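Local coordinates for DyP-type peroxidase (Thermobifida cellulosilytica, PDB 4GS1), which probably uses its haem to reduce hydrogen peroxide while oxidising dyes and other electron donors, as DyP-type peroxidases do, at residues T75-W80 against I109-S114. Residues are numbered along the deposited sequence; the frame is centred on the assembly and turned at random.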
ATOM      1  N   THR B  75      -6.276 -27.689 -11.836  1.00 23.40           N
ATOM      2  CA  THR B  75      -7.225 -27.192 -10.842  1.00 24.79           C
ATOM      3  C   THR B  75      -7.034 -25.703 -10.564  1.00 21.82           C
ATOM      4  O   THR B  75      -7.993 -24.928 -10.582  1.00 26.52           O
ATOM      5  CB  THR B  75      -7.084 -27.956  -9.512  1.00 34.41           C
ATOM      6  OG1 THR B  75      -7.484 -29.318  -9.700  1.00 32.88           O
ATOM      7  CG2 THR B  75      -7.951 -27.326  -8.439  1.00 36.11           C
ATOM      8  N   ALA B  76      -5.793 -25.306 -10.306  1.00 22.99           N
ATOM      9  CA  ALA B  76      -5.513 -23.918  -9.962  1.00 22.24           C
ATOM     10  C   ALA B  76      -5.791 -22.986 -11.135  1.00 22.34           C
ATOM     11  O   ALA B  76      -6.470 -21.963 -10.985  1.00 20.60           O
ATOM     12  CB  ALA B  76      -4.068 -23.768  -9.499  1.00 22.03           C
ATOM     13  N   LEU B  77      -5.251 -23.327 -12.298  1.00 21.95           N
ATOM     14  CA  LEU B  77      -5.393 -22.467 -13.474  1.00 20.30           C
ATOM     15  C   LEU B  77      -6.855 -22.290 -13.905  1.00 19.35           C
ATOM     16  O   LEU B  77      -7.280 -21.175 -14.237  1.00 19.84           O
ATOM     17  CB  LEU B  77      -4.535 -22.993 -14.631  1.00 22.05           C
ATOM     18  CG  LEU B  77      -3.013 -22.909 -14.435  1.00 19.82           C
ATOM     19  CD1 LEU B  77      -2.297 -23.772 -15.456  1.00 23.77           C
ATOM     20  CD2 LEU B  77      -2.512 -21.474 -14.543  1.00 18.53           C
ATOM     21  N   ARG B  78      -7.624 -23.377 -13.893  1.00 19.14           N
ATOM     22  CA  ARG B  78      -9.047 -23.297 -14.237  1.00 20.99           C
ATOM     23  C   ARG B  78      -9.822 -22.470 -13.221  1.00 24.21           C
ATOM     24  O   ARG B  78     -10.649 -21.636 -13.586  1.00 22.53           O
ATOM     25  CB  ARG B  78      -9.688 -24.687 -14.355  1.00 23.03           C
ATOM     26  CG  ARG B  78     -11.152 -24.620 -14.825  1.00 23.36           C
ATOM     27  CD  ARG B  78     -11.971 -25.866 -14.473  1.00 38.34           C
ATOM     28  NE  ARG B  78     -11.156 -27.074 -14.389  1.00 43.23           N
ATOM     29  CZ  ARG B  78     -10.873 -27.702 -13.251  1.00 47.00           C
ATOM     30  NH1 ARG B  78     -11.351 -27.246 -12.099  1.00 44.43           N
ATOM     31  NH2 ARG B  78     -10.115 -28.789 -13.265  1.00 46.51           N
ATOM     32  N   THR B  79      -9.552 -22.702 -11.942  1.00 20.41           N
ATOM     33  CA  THR B  79     -10.246 -21.983 -10.884  1.00 19.43           C
ATOM     34  C   THR B  79      -9.998 -20.479 -10.970  1.00 20.42           C
ATOM     35  O   THR B  79     -10.942 -19.686 -10.912  1.00 22.17           O
ATOM     36  CB  THR B  79      -9.850 -22.524  -9.499  1.00 24.12           C
ATOM     37  OG1 THR B  79     -10.244 -23.900  -9.408  1.00 24.29           O
ATOM     38  CG2 THR B  79     -10.529 -21.731  -8.396  1.00 24.55           C
ATOM     39  N   TRP B  80      -8.737 -20.081 -11.116  1.00 17.72           N
ATOM     40  CA  TRP B  80      -8.422 -18.659 -11.247  1.00 15.06           C
ATOM     41  C   TRP B  80      -9.066 -18.068 -12.501  1.00 19.71           C
ATOM     42  O   TRP B  80      -9.541 -16.935 -12.481  1.00 20.74           O
ATOM     43  CB  TRP B  80      -6.910 -18.426 -11.286  1.00 17.08           C
ATOM     44  CG  TRP B  80      -6.199 -18.604  -9.962  1.00 16.67           C
ATOM     45  CD1 TRP B  80      -6.706 -18.387  -8.704  1.00 16.37           C
ATOM     46  CD2 TRP B  80      -4.844 -19.024  -9.784  1.00 16.05           C
ATOM     47  NE1 TRP B  80      -5.735 -18.652  -7.756  1.00 16.10           N
ATOM     48  CE2 TRP B  80      -4.584 -19.042  -8.395  1.00 16.26           C
ATOM     49  CE3 TRP B  80      -3.814 -19.375 -10.666  1.00 18.29           C
ATOM     50  CZ2 TRP B  80      -3.337 -19.407  -7.870  1.00 16.34           C
ATOM     51  CZ3 TRP B  80      -2.583 -19.742 -10.146  1.00 19.23           C
ATOM     52  CH2 TRP B  80      -2.358 -19.761  -8.759  1.00 18.02           C
ATOM     53  N   ILE B 109      -2.801 -14.279 -15.433  1.00 13.45           N
ATOM     54  CA  ILE B 109      -2.406 -15.590 -14.925  1.00 13.72           C
ATOM     55  C   ILE B 109      -1.126 -16.085 -15.609  1.00 17.52           C
ATOM     56  O   ILE B 109      -1.049 -16.137 -16.838  1.00 17.99           O
ATOM     57  CB  ILE B 109      -3.537 -16.641 -15.135  1.00 15.24           C
ATOM     58  CG1 ILE B 109      -4.836 -16.197 -14.444  1.00 17.04           C
ATOM     59  CG2 ILE B 109      -3.108 -17.991 -14.622  1.00 15.37           C
ATOM     60  CD1 ILE B 109      -6.057 -17.069 -14.828  1.00 21.50           C
ATOM     61  N   GLY B 110      -0.119 -16.451 -14.820  1.00 15.56           N
ATOM     62  CA  GLY B 110       1.150 -16.875 -15.398  1.00 14.11           C
ATOM     63  C   GLY B 110       1.692 -18.175 -14.843  1.00 15.59           C
ATOM     64  O   GLY B 110       1.250 -18.654 -13.787  1.00 13.85           O
ATOM     65  N   ILE B 111       2.686 -18.721 -15.543  1.00 14.50           N
ATOM     66  CA  ILE B 111       3.206 -20.060 -15.280  1.00 16.42           C
ATOM     67  C   ILE B 111       4.731 -20.030 -15.242  1.00 19.08           C
ATOM     68  O   ILE B 111       5.370 -19.460 -16.130  1.00 16.47           O
ATOM     69  CB  ILE B 111       2.743 -21.014 -16.403  1.00 17.18           C
ATOM     70  CG1 ILE B 111       1.237 -21.270 -16.287  1.00 17.58           C
ATOM     71  CG2 ILE B 111       3.521 -22.336 -16.376  1.00 21.29           C
ATOM     72  CD1 ILE B 111       0.620 -21.871 -17.547  1.00 18.42           C
ATOM     73  N   GLY B 112       5.318 -20.634 -14.211  1.00 16.23           N
ATOM     74  CA  GLY B 112       6.766 -20.653 -14.078  1.00 15.62           C
ATOM     75  C   GLY B 112       7.398 -21.893 -14.676  1.00 20.16           C
ATOM     76  O   GLY B 112       6.753 -22.935 -14.781  1.00 17.86           O
ATOM     77  N   GLY B 113       8.668 -21.797 -15.060  1.00 17.03           N
ATOM     78  CA  GLY B 113       9.377 -22.957 -15.578  1.00 19.29           C
ATOM     79  C   GLY B 113       9.366 -24.138 -14.618  1.00 20.56           C
ATOM     80  O   GLY B 113       9.297 -25.289 -15.042  1.00 19.98           O
ATOM     81  N   SER B 114       9.431 -23.856 -13.321  1.00 18.61           N
ATOM     82  CA  SER B 114       9.448 -24.924 -12.314  1.00 19.33           C
ATOM     83  C   SER B 114       8.156 -25.749 -12.283  1.00 19.92           C
ATOM     84  O   SER B 114       8.159 -26.891 -11.816  1.00 20.67           O
ATOM     85  CB  SER B 114       9.744 -24.347 -10.930  1.00 19.05           C
ATOM     86  OG  SER B 114       8.794 -23.347 -10.589  1.00 18.89           O
TER
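L77 reaches from helix 66-90 with both methyls and laps over the two isoleucines of strand 106-111. CD2 of L77 meets CG2 of I109 at 3.5 Å, the closest approach of the contact. CD1 of L77 touches CD1 of I111 at 4.1 Å, and here the two side chains lie at about a right angle. The CA-CB bond of L77 does not aim at the strand. With CG beside the backbone N (chi1 -68°) and chi2 extended, the forked end still arrives there.

I109 does point at the helix, and its two branches divide the work. CG2 of I109 takes L77, while CD1 of I109 rests against CB of W80 at 3.9 Å. The carbonyl O of A76, one helical turn back, sits 3.2 Å above one face of the W80 ring, near its rim. W80 NE1 gives its hydrogen bond to L168 O, which fixes the far side of the indole.

Residues 75-80 run nearly antiparallel to residues 109-111 (164°), and these short axes come within 9.9 Å of each other. Strand 106-111 is the end strand of the N-terminal four-stranded antiparallel sheet, part of a ferredoxin-like fold, and the helix packs on one face of that sheet. The backbone of I111 also bonds A378 of strand 369-379. L149 of the adjoining strand touches L77 and W80, and L151 touches W80 and I109.

All four touching residues are buried, and no hydrogen bond crosses between the segments. Between residues 75-80 and 109-111 the contact is therefore apolar packing, made largely by branched aliphatic methyls in the buried interior, with no polar group joining the two.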